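PDB 3NRA: aspartate aminotransferase from Rhodobacter sphaeroides, which probably catalyses the pyridoxal-phosphate-dependent transfer of an amino group from L-aspartate to 2-oxoglutarate, giving oxaloacetate and L-glutamate. Local coordinates for residues B[70-75]-B[290-295]. Numbering follows the deposited sequence.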
loop_
_atom_site.group_PDB
_atom_site.type_symbol
_atom_site.label_atom_id
_atom_site.label_comp_id
_atom_site.label_asym_id
_atom_site.label_seq_id
_atom_site.Cartn_x
_atom_site.Cartn_y
_atom_site.Cartn_z
ATOM N N GLY B 70 18.214 -8.342 -7.172
ATOM C CA GLY B 70 18.049 -7.620 -5.918
ATOM C C GLY B 70 18.087 -6.128 -6.062
ATOM O O GLY B 70 17.421 -5.422 -5.320
ATOM N N VAL B 71 18.836 -5.644 -7.053
ATOM C CA VAL B 71 18.843 -4.206 -7.387
ATOM C C VAL B 71 17.447 -3.675 -7.781
ATOM O O VAL B 71 17.135 -2.509 -7.540
ATOM C CB VAL B 71 19.875 -3.896 -8.517
ATOM C CG1 VAL B 71 19.316 -4.256 -9.851
ATOM C CG2 VAL B 71 20.300 -2.425 -8.466
ATOM N N GLN B 72 16.595 -4.538 -8.348
ATOM C CA GLN B 72 15.216 -4.129 -8.683
ATOM C C GLN B 72 14.238 -4.425 -7.534
ATOM O O GLN B 72 13.308 -3.669 -7.322
ATOM C CB GLN B 72 14.731 -4.789 -9.971
ATOM C CG GLN B 72 13.431 -4.176 -10.529
ATOM C CD GLN B 72 13.611 -2.727 -10.937
ATOM O OE1 GLN B 72 14.377 -2.425 -11.841
ATOM N NE2 GLN B 72 12.925 -1.820 -10.243
ATOM N N ALA B 73 14.460 -5.537 -6.835
ATOM C CA ALA B 73 13.557 -6.007 -5.791
ATOM C C ALA B 73 13.524 -5.047 -4.628
ATOM O O ALA B 73 12.467 -4.875 -4.009
ATOM C CB ALA B 73 13.988 -7.394 -5.299
ATOM N N TYR B 74 14.696 -4.445 -4.313
ATOM C CA TYR B 74 14.805 -3.444 -3.251
ATOM C C TYR B 74 15.151 -2.048 -3.820
ATOM O O TYR B 74 16.038 -1.905 -4.681
ATOM C CB TYR B 74 15.854 -3.883 -2.213
ATOM C CG TYR B 74 15.397 -5.052 -1.359
ATOM C CD1 TYR B 74 15.552 -6.370 -1.796
ATOM C CD2 TYR B 74 14.810 -4.841 -0.124
ATOM C CE1 TYR B 74 15.111 -7.453 -1.000
ATOM C CE2 TYR B 74 14.389 -5.878 0.660
ATOM C CZ TYR B 74 14.553 -7.190 0.232
ATOM O OH TYR B 74 14.108 -8.203 1.039
ATOM N N THR B 75 14.409 -1.043 -3.383
ATOM C CA THR B 75 14.600 0.357 -3.828
ATOM C C THR B 75 14.473 1.234 -2.615
ATOM O O THR B 75 13.986 0.774 -1.557
ATOM C CB THR B 75 13.483 0.824 -4.815
ATOM O OG1 THR B 75 12.259 1.061 -4.087
ATOM C CG2 THR B 75 13.240 -0.203 -5.944
ATOM N N SER B 290 7.547 -4.236 -9.891
ATOM C CA SER B 290 6.544 -3.427 -10.618
ATOM C C SER B 290 7.142 -2.146 -11.129
ATOM O O SER B 290 6.814 -1.708 -12.226
ATOM C CB SER B 290 5.327 -3.100 -9.732
ATOM O OG SER B 290 4.484 -4.216 -9.593
ATOM N N GLN B 291 8.026 -1.536 -10.339
ATOM C CA GLN B 291 8.558 -0.207 -10.669
ATOM C C GLN B 291 9.180 -0.170 -12.064
ATOM O O GLN B 291 8.963 0.774 -12.808
ATOM C CB GLN B 291 9.553 0.251 -9.618
ATOM C CG GLN B 291 8.899 0.707 -8.306
ATOM C CD GLN B 291 9.900 1.258 -7.336
ATOM O OE1 GLN B 291 10.725 2.085 -7.705
ATOM N NE2 GLN B 291 9.855 0.788 -6.072
ATOM N N ALA B 292 9.853 -1.270 -12.437
ATOM C CA ALA B 292 10.504 -1.414 -13.713
ATOM C C ALA B 292 9.620 -1.109 -14.917
ATOM O O ALA B 292 10.149 -0.682 -15.931
ATOM C CB ALA B 292 11.127 -2.892 -13.866
ATOM N N VAL B 293 8.289 -1.354 -14.838
ATOM C CA VAL B 293 7.423 -1.090 -16.008
ATOM C C VAL B 293 7.326 0.411 -16.325
ATOM O O VAL B 293 7.059 0.784 -17.476
ATOM C CB VAL B 293 5.988 -1.678 -15.877
ATOM C CG1 VAL B 293 6.042 -3.188 -15.534
ATOM C CG2 VAL B 293 5.163 -0.886 -14.859
ATOM N N LEU B 294 7.589 1.256 -15.325
ATOM C CA LEU B 294 7.571 2.705 -15.502
ATOM C C LEU B 294 8.683 3.225 -16.383
ATOM O O LEU B 294 8.598 4.355 -16.853
ATOM C CB LEU B 294 7.643 3.428 -14.135
ATOM C CG LEU B 294 6.459 3.171 -13.192
ATOM C CD1 LEU B 294 6.731 3.755 -11.819
ATOM C CD2 LEU B 294 5.172 3.755 -13.790
ATOM N N ARG B 295 9.720 2.409 -16.639
ATOM C CA ARG B 295 10.758 2.787 -17.617
ATOM C C ARG B 295 10.172 3.041 -19.029
ATOM O O ARG B 295 10.742 3.830 -19.823
ATOM C CB ARG B 295 11.861 1.726 -17.670
ATOM C CG ARG B 295 12.635 1.574 -16.356
ATOM C CD ARG B 295 13.942 0.736 -16.535
ATOM N NE ARG B 295 14.759 0.759 -15.308
ATOM C CZ ARG B 295 14.756 -0.183 -14.351
ATOM N NH1 ARG B 295 14.008 -1.295 -14.455
ATOM N NH2 ARG B 295 15.515 -0.010 -13.264
#
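Gln72 and Arg295 reach for each other from opposite directions, and both terminal nitrogens of the guanidinium close end-on upon a single oxygen. NH1 of Arg295 lies 2.9 Å and NH2 3.0 Å from Gln72 OE1, which sits at the guanidinium edge and in its plane. The Gln72 amide and Arg295 guanidinium planes stand 76° apart; NH2 meets a lone pair in the carbonyl plane, whereas NH1 approaches from above it. Gln72 sends CG opposite the backbone N (chi1 -168°) and then bends at chi2, which lays CD 3.8 Å from Ala292 CB; its NE2 is bonded to Gly288 O, so both amide ends are held. A leucine here would probably leave the Arg295 guanidinium and the Gly288 carbonyl without these partners. Gln291 and Thr75 also come from opposite directions, NE2 donating to OG1 over 3.1 Å with an N-H...O angle of 157°; OG1 is slightly tilted from the Gln291 amide plane. The same NE2 also donates to Ala286 O, while Gln291 OE1 accepts from Asp80 N. These polar links tether helix 70-73 and the turn after it, where the Tyr74 ring stacks on His46 of the second subunit, beside the dimer interface of this fold-type-I aminotransferase.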